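Local coordinates for protein-glutamate methylesterase/protein-glutamine glutaminase (PDB 3SFT) that removes methyl groups from methylglutamate side chains of chemoreceptors and deamidates certain of their glutamines through its C-terminal catalytic domain, the part present here, at residues Y183-P186 with E187-E191; P110-D113 with F114-K118; K49-A52 with M53-S57. All blocks are in the same frame, centred on the assembly; numbering follows the deposited sequence.

Interaction 1 (Y183-P186 with E187-E191); sequences YKIP and EKLIE
Ile185 and Leu189 lie side by side one helical turn apart and extend from the helix in the same direction, with CG2 of Ile185 4.1 Å from CD1 of Leu189. The CG2 branch of Ile185 faces its neighbour because CG1 stands anti to the carbonyl carbon (chi1 -64°) and leaves CG2 anti to the backbone N. Beneath the pair the backbone closes the same turn: Leu189 N gives a nearly straight bond to Ile185 O at 2.9 Å. Both side chains are buried, and branched aliphatic groups suit this place, since Ile185 packs on Leu132, Val130, Ile154 and Leu180 and Leu189 on Ile128 and Ile154. These residues open the C-terminal helix 185-192 of a doubly wound alpha/beta domain, laid on the strands 127-131, 152-156 and 178-180 of its parallel sheet. Proline is at home in a first turn, where its missing N-H costs no helical bond; Pro186 O accepts from Ile190 N at 3.0 Å, and Pro186 itself packs on Ile25. Charged residues line the more exposed side. The side chains of Lys184 and Glu187 pass across each other at a slant, CG of the lysine 3.9 Å from OE2 of the glutamate, while Lys184 NZ and Glu187 OE2, 4.2 Å apart, are too distant for a direct ion pair. A water closes that gap, accepting from Lys184 NZ at 2.6 Å and donating to Glu187 OE2 at 3.1 Å. Lys188 curls through two successive kinks (chi2 55°, chi3 65°) and takes its ammonium the other way, along the helix, where NZ meets Glu191 OE2 in a 2.8 Å salt bridge on the anti side, out of the carboxylate plane.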
loop_
_atom_site.group_PDB
_atom_site.type_symbol
_atom_site.label_atom_id
_atom_site.label_comp_id
_atom_site.label_asym_id
_atom_site.label_seq_id
_atom_site.Cartn_x
_atom_site.Cartn_y
_atom_site.Cartn_z
ATOM N N TYR A 183 7.348 13.188 -1.503
ATOM C CA TYR A 183 8.807 13.146 -1.401
ATOM C C TYR A 183 9.369 12.964 0.015
ATOM O O TYR A 183 10.509 12.518 0.176
ATOM C CB TYR A 183 9.440 14.366 -2.092
ATOM C CG TYR A 183 8.964 15.719 -1.595
ATOM C CD1 TYR A 183 9.552 16.323 -0.479
ATOM C CD2 TYR A 183 7.939 16.401 -2.249
ATOM C CE1 TYR A 183 9.131 17.573 -0.030
ATOM C CE2 TYR A 183 7.511 17.648 -1.810
ATOM C CZ TYR A 183 8.113 18.227 -0.698
ATOM O OH TYR A 183 7.696 19.460 -0.254
ATOM N N LYS A 184 8.595 13.320 1.039
ATOM C CA LYS A 184 9.056 13.145 2.417
ATOM C C LYS A 184 8.641 11.793 3.001
ATOM O O LYS A 184 9.094 11.409 4.078
ATOM C CB LYS A 184 8.561 14.276 3.322
ATOM C CG LYS A 184 9.424 15.535 3.268
ATOM C CD LYS A 184 8.984 16.552 4.309
ATOM C CE LYS A 184 9.892 17.781 4.330
ATOM N NZ LYS A 184 11.280 17.460 4.779
ATOM N N ILE A 185 7.769 11.087 2.288
ATOM C CA ILE A 185 7.283 9.780 2.723
ATOM C C ILE A 185 8.382 8.705 2.791
ATOM O O ILE A 185 8.445 7.962 3.765
ATOM C CB ILE A 185 6.071 9.314 1.859
ATOM C CG1 ILE A 185 4.891 10.271 2.075
ATOM C CG2 ILE A 185 5.667 7.879 2.203
ATOM C CD1 ILE A 185 3.574 9.808 1.456
ATOM N N PRO A 186 9.260 8.612 1.769
ATOM C CA PRO A 186 10.335 7.607 1.786
ATOM C C PRO A 186 11.222 7.768 3.016
ATOM O O PRO A 186 11.631 6.787 3.638
ATOM C CB PRO A 186 11.142 7.954 0.534
ATOM C CG PRO A 186 10.147 8.522 -0.367
ATOM C CD PRO A 186 9.309 9.390 0.519
ATOM N N GLU A 187 11.515 9.020 3.350
ATOM C CA GLU A 187 12.367 9.352 4.490
ATOM C C GLU A 187 11.715 8.919 5.790
ATOM O O GLU A 187 12.379 8.375 6.669
ATOM C CB GLU A 187 12.667 10.858 4.507
ATOM C CG GLU A 187 13.215 11.368 3.164
ATOM C CD GLU A 187 13.331 12.885 3.065
ATOM O OE1 GLU A 187 14.017 13.351 2.132
ATOM O OE2 GLU A 187 12.732 13.608 3.892
ATOM N N LYS A 188 10.406 9.136 5.895
ATOM C CA LYS A 188 9.670 8.751 7.089
ATOM C C LYS A 188 9.637 7.228 7.211
ATOM O O LYS A 188 9.814 6.689 8.304
ATOM C CB LYS A 188 8.253 9.328 7.054
ATOM C CG LYS A 188 7.389 8.976 8.257
ATOM C CD LYS A 188 8.044 9.353 9.582
ATOM C CE LYS A 188 8.214 10.854 9.734
ATOM N NZ LYS A 188 8.762 11.197 11.076
ATOM N N LEU A 189 9.435 6.539 6.087
ATOM C CA LEU A 189 9.392 5.076 6.080
ATOM C C LEU A 189 10.723 4.497 6.550
ATOM O O LEU A 189 10.750 3.572 7.364
ATOM C CB LEU A 189 9.044 4.534 4.684
ATOM C CG LEU A 189 7.607 4.766 4.199
ATOM C CD1 LEU A 189 7.411 4.172 2.801
ATOM C CD2 LEU A 189 6.624 4.153 5.194
ATOM N N ILE A 190 11.818 5.067 6.056
ATOM C CA ILE A 190 13.158 4.624 6.424
ATOM C C ILE A 190 13.407 4.743 7.930
ATOM O O ILE A 190 14.069 3.885 8.515
ATOM C CB ILE A 190 14.246 5.393 5.622
ATOM C CG1 ILE A 190 14.211 4.946 4.160
ATOM C CG2 ILE A 190 15.647 5.144 6.208
ATOM C CD1 ILE A 190 15.055 5.787 3.243
ATOM N N GLU A 191 12.854 5.771 8.569
ATOM C CA GLU A 191 13.058 5.914 10.006
ATOM C C GLU A 191 12.049 5.155 10.872
ATOM O O GLU A 191 12.298 4.918 12.051
ATOM C CB GLU A 191 13.185 7.386 10.425
ATOM C CG GLU A 191 12.069 8.309 9.988
ATOM C CD GLU A 191 12.324 9.758 10.392
ATOM O OE1 GLU A 191 13.376 10.320 10.005
ATOM O OE2 GLU A 191 11.471 10.342 11.093
HETATM O O HOH W 1 12.888 16.528 2.917
#

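Interaction 2 (P110-D113 with F114-K118); sequences PAVD and FTLDK
Val112 and Leu116 make the tight, apolar part of this first helical turn: the valine CG2 lies 3.9 Å from the leucine CD1, and CG1 approaches the same methyl at 4.1 Å. One leucine branch therefore meets both prongs of the valine. With chi1 at 79°, Val112 sets CG1 between its backbone N and carbonyl carbon and turns CG2 beside the carbonyl carbon. Leu116 N bonds to Val112 O at 2.9 Å, and both side chains press on Val11 of the central sheet. Were Leu116 an alanine, both Val112 methyls would probably lose this neighbour and a gap open beside Val11 and Val146. The other flank is more polar and partly exposed. Lys118 NZ stands 3.5 Å above one face of the Phe114 ring, offset toward its rim, and also reaches Asp117 OD2 at 3.3 Å. At the helix start, where Ala111 is the N-cap residue, a water donates to Ala111 O at 2.7 Å and to Thr115 OG1, whose hydroxyl is also bonded to Leu86 O. Asp113, buried, accepts through OD1 from the backbone N of Gly139 and Gly142. In turn Val112 N bonds OD2 and Asp113 N bonds OD1 of Asp138, a predicted active-site residue, so this helix N-terminus probably fixes where that carboxylate sits and how it is turned.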
loop_
_atom_site.group_PDB
_atom_site.type_symbol
_atom_site.label_atom_id
_atom_site.label_comp_id
_atom_site.label_asym_id
_atom_site.label_seq_id
_atom_site.Cartn_x
_atom_site.Cartn_y
_atom_site.Cartn_z
ATOM N N PRO A 110 -8.914 -4.540 -7.208
ATOM C CA PRO A 110 -8.644 -4.541 -5.765
ATOM C C PRO A 110 -8.898 -3.216 -5.044
ATOM O O PRO A 110 -8.755 -2.140 -5.621
ATOM C CB PRO A 110 -7.161 -4.906 -5.702
ATOM C CG PRO A 110 -6.618 -4.256 -6.946
ATOM C CD PRO A 110 -7.658 -4.656 -7.972
ATOM N N ALA A 111 -9.305 -3.325 -3.784
ATOM C CA ALA A 111 -9.550 -2.172 -2.918
ATOM C C ALA A 111 -8.476 -2.270 -1.845
ATOM O O ALA A 111 -8.254 -3.352 -1.300
ATOM C CB ALA A 111 -10.920 -2.272 -2.271
ATOM N N VAL A 112 -7.804 -1.164 -1.541
ATOM C CA VAL A 112 -6.764 -1.207 -0.517
ATOM C C VAL A 112 -7.335 -1.576 0.865
ATOM O O VAL A 112 -6.620 -2.128 1.694
ATOM C CB VAL A 112 -5.918 0.101 -0.466
ATOM C CG1 VAL A 112 -6.647 1.202 0.283
ATOM C CG2 VAL A 112 -4.552 -0.181 0.165
ATOM N N ASP A 113 -8.628 -1.324 1.089
ATOM C CA ASP A 113 -9.271 -1.676 2.366
ATOM C C ASP A 113 -9.153 -3.178 2.654
ATOM O O ASP A 113 -8.902 -3.581 3.789
ATOM C CB ASP A 113 -10.757 -1.282 2.376
ATOM C CG ASP A 113 -10.982 0.189 2.701
ATOM O OD1 ASP A 113 -10.043 0.863 3.180
ATOM O OD2 ASP A 113 -12.112 0.669 2.481
ATOM N N PHE A 114 -9.332 -3.996 1.620
ATOM C CA PHE A 114 -9.234 -5.449 1.771
ATOM C C PHE A 114 -7.818 -5.874 2.168
ATOM O O PHE A 114 -7.639 -6.675 3.094
ATOM C CB PHE A 114 -9.647 -6.153 0.473
ATOM C CG PHE A 114 -9.748 -7.654 0.599
ATOM C CD1 PHE A 114 -10.984 -8.264 0.804
ATOM C CD2 PHE A 114 -8.613 -8.457 0.512
ATOM C CE1 PHE A 114 -11.085 -9.651 0.919
ATOM C CE2 PHE A 114 -8.704 -9.841 0.625
ATOM C CZ PHE A 114 -9.942 -10.439 0.829
ATOM N N THR A 115 -6.814 -5.353 1.463
ATOM C CA THR A 115 -5.419 -5.691 1.755
ATOM C C THR A 115 -5.000 -5.247 3.163
ATOM O O THR A 115 -4.308 -5.984 3.877
ATOM C CB THR A 115 -4.463 -5.086 0.703
ATOM O OG1 THR A 115 -4.792 -5.611 -0.590
ATOM C CG2 THR A 115 -3.011 -5.437 1.015
ATOM N N LEU A 116 -5.417 -4.046 3.554
ATOM C CA LEU A 116 -5.094 -3.508 4.872
ATOM C C LEU A 116 -5.769 -4.298 5.982
ATOM O O LEU A 116 -5.192 -4.493 7.048
ATOM C CB LEU A 116 -5.475 -2.032 4.953
ATOM C CG LEU A 116 -4.513 -1.081 4.234
ATOM C CD1 LEU A 116 -5.163 0.265 3.977
ATOM C CD2 LEU A 116 -3.272 -0.915 5.074
ATOM N N ASP A 117 -6.994 -4.750 5.729
ATOM C CA ASP A 117 -7.734 -5.546 6.701
ATOM C C ASP A 117 -6.915 -6.797 7.012
ATOM O O ASP A 117 -6.676 -7.125 8.176
ATOM C CB ASP A 117 -9.102 -5.941 6.126
ATOM C CG ASP A 117 -9.876 -6.890 7.036
ATOM O OD1 ASP A 117 -9.858 -6.697 8.272
ATOM O OD2 ASP A 117 -10.516 -7.830 6.510
ATOM N N LYS A 118 -6.468 -7.477 5.958
ATOM C CA LYS A 118 -5.671 -8.678 6.118
ATOM C C LYS A 118 -4.306 -8.392 6.733
ATOM O O LYS A 118 -3.924 -9.048 7.699
ATOM C CB LYS A 118 -5.522 -9.412 4.781
ATOM C CG LYS A 118 -6.834 -9.946 4.231
ATOM C CD LYS A 118 -7.561 -10.771 5.288
ATOM C CE LYS A 118 -8.900 -11.283 4.778
ATOM N NZ LYS A 118 -9.791 -10.174 4.356
HETATM O O HOH W 2 -6.997 -5.454 -2.321
#

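Interaction 3 (K49-A52 with M53-S57); sequences KSLA and MRLDS
Lys49 and Met53 cross on the outer side of helix 48-58, a surface helix of the doubly wound alpha/beta catalytic domain that packs beside helix 18-22 and the edge strand 62-65. The backbone bonds are regular i to i+4: Met53 N to Lys49 O, Arg54 N to Ser50 O, Leu55 N to Leu51 O and Asp56 N to Ala52 O, with Leu55 N giving the straightest of the four (169°).

Among apolar contacts, Leu51 and Leu55 run alongside each other on the inner side, CD1 to CD1 at 4.1 Å. Leucine suits both positions: Leu51 rests on Met43 and Pro19, Leu55 on Val63 and Ile26. The same CD1 of Leu51 also touches CD of Arg54 at 3.9 Å, so the aliphatic part of the arginine lies against that methyl. Outside, the flexible Met53 turns at chi3 (-91°) and brings its methyl CE to 3.5 Å from Lys49 O. Met53 CE also lies 3.8 Å from Lys49 CG, and the twice-kinked lysine chain curls round so that NZ comes as near to the same methyl.

Some polar ends bond outside the helix. The long side chain of Arg54 runs out almost fully stretched and carries its guanidinium across to a salt bridge with Asp23, and Asp56 accepts through OD1 from Val63 N. Others fold back along the chain: Ser50 OG is bonded to Phe47 O. Near the end of the helix, Met53 O accepts two donors from Ser57, the backbone N at 3.1 Å and OG at 3.0 Å, which reach that oxygen from opposite faces of the carbonyl plane.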
loop_
_atom_site.group_PDB
_atom_site.type_symbol
_atom_site.label_atom_id
_atom_site.label_comp_id
_atom_site.label_asym_id
_atom_site.label_seq_id
_atom_site.Cartn_x
_atom_site.Cartn_y
_atom_site.Cartn_z
ATOM N N LYS A 49 0.291 -4.068 -14.437
ATOM C CA LYS A 49 1.590 -4.602 -14.843
ATOM C C LYS A 49 2.509 -3.503 -15.395
ATOM O O LYS A 49 3.734 -3.578 -15.249
ATOM C CB LYS A 49 1.396 -5.696 -15.896
ATOM C CG LYS A 49 2.685 -6.261 -16.474
ATOM C CD LYS A 49 3.079 -7.581 -15.830
ATOM C CE LYS A 49 4.431 -8.054 -16.346
ATOM N NZ LYS A 49 4.599 -7.769 -17.805
ATOM N N SER A 50 1.917 -2.487 -16.025
ATOM C CA SER A 50 2.694 -1.379 -16.587
ATOM C C SER A 50 3.343 -0.605 -15.448
ATOM O O SER A 50 4.507 -0.210 -15.530
ATOM C CB SER A 50 1.808 -0.446 -17.424
ATOM O OG SER A 50 0.883 0.271 -16.619
ATOM N N LEU A 51 2.578 -0.425 -14.375
ATOM C CA LEU A 51 3.044 0.274 -13.189
ATOM C C LEU A 51 4.255 -0.435 -12.582
ATOM O O LEU A 51 5.234 0.215 -12.213
ATOM C CB LEU A 51 1.920 0.371 -12.158
ATOM C CG LEU A 51 2.271 1.106 -10.867
ATOM C CD1 LEU A 51 2.799 2.502 -11.178
ATOM C CD2 LEU A 51 1.047 1.169 -9.973
ATOM N N ALA A 52 4.191 -1.763 -12.503
ATOM C CA ALA A 52 5.292 -2.557 -11.953
ATOM C C ALA A 52 6.574 -2.299 -12.734
ATOM O O ALA A 52 7.615 -2.008 -12.146
ATOM C CB ALA A 52 4.944 -4.048 -11.975
ATOM N N MET A 53 6.482 -2.361 -14.059
ATOM C CA MET A 53 7.639 -2.129 -14.927
ATOM C C MET A 53 8.187 -0.715 -14.791
ATOM O O MET A 53 9.400 -0.515 -14.720
ATOM C CB MET A 53 7.278 -2.400 -16.388
ATOM C CG MET A 53 7.088 -3.870 -16.726
ATOM S SD MET A 53 6.761 -4.112 -18.489
ATOM C CE MET A 53 4.982 -4.020 -18.510
ATOM N N ARG A 54 7.280 0.258 -14.759
ATOM C CA ARG A 54 7.631 1.670 -14.617
ATOM C C ARG A 54 8.488 1.904 -13.372
ATOM O O ARG A 54 9.553 2.523 -13.451
ATOM C CB ARG A 54 6.348 2.499 -14.523
ATOM C CG ARG A 54 6.520 3.971 -14.150
ATOM C CD ARG A 54 5.242 4.463 -13.480
ATOM N NE ARG A 54 5.216 5.904 -13.244
ATOM C CZ ARG A 54 4.364 6.734 -13.837
ATOM N NH1 ARG A 54 3.479 6.267 -14.711
ATOM N NH2 ARG A 54 4.337 8.015 -13.496
ATOM N N LEU A 55 8.023 1.399 -12.229
ATOM C CA LEU A 55 8.735 1.553 -10.960
ATOM C C LEU A 55 9.990 0.674 -10.839
ATOM O O LEU A 55 10.977 1.074 -10.225
ATOM C CB LEU A 55 7.790 1.288 -9.784
ATOM C CG LEU A 55 6.611 2.251 -9.606
ATOM C CD1 LEU A 55 5.744 1.770 -8.467
ATOM C CD2 LEU A 55 7.120 3.674 -9.342
ATOM N N ASP A 56 9.954 -0.519 -11.425
ATOM C CA ASP A 56 11.103 -1.417 -11.369
ATOM C C ASP A 56 12.301 -0.804 -12.094
ATOM O O ASP A 56 13.437 -0.942 -11.648
ATOM C CB ASP A 56 10.757 -2.773 -11.991
ATOM C CG ASP A 56 11.820 -3.827 -11.724
ATOM O OD1 ASP A 56 12.039 -4.169 -10.544
ATOM O OD2 ASP A 56 12.444 -4.308 -12.694
ATOM N N SER A 57 12.025 -0.080 -13.178
ATOM C CA SER A 57 13.068 0.553 -13.982
ATOM C C SER A 57 13.825 1.676 -13.290
ATOM O O SER A 57 14.985 1.928 -13.601
ATOM C CB SER A 57 12.485 1.085 -15.298
ATOM O OG SER A 57 12.046 0.021 -16.123
#

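All three are local contacts along a helix or at its start, each on a different helix, and none touches another: their nearest atoms are about 10 to 11 Å apart. Interaction 2 is the buried one, its centre about 9 Å from the centre of the chain; its buried polar groups bond backbone N-H groups and the carboxylate of a predicted active-site residue. Interactions 1 and 3 are partly buried, their centres about 14 and 15 Å from that of the chain, and each sets a leucine-bearing side inward and a charged side outward. Interactions 1 and 2 lie on opposite sides of the chain centre. The outer charges of interaction 1 pair within its own turn or through water, whereas the arginine of interaction 3 pairs with a residue outside its helix.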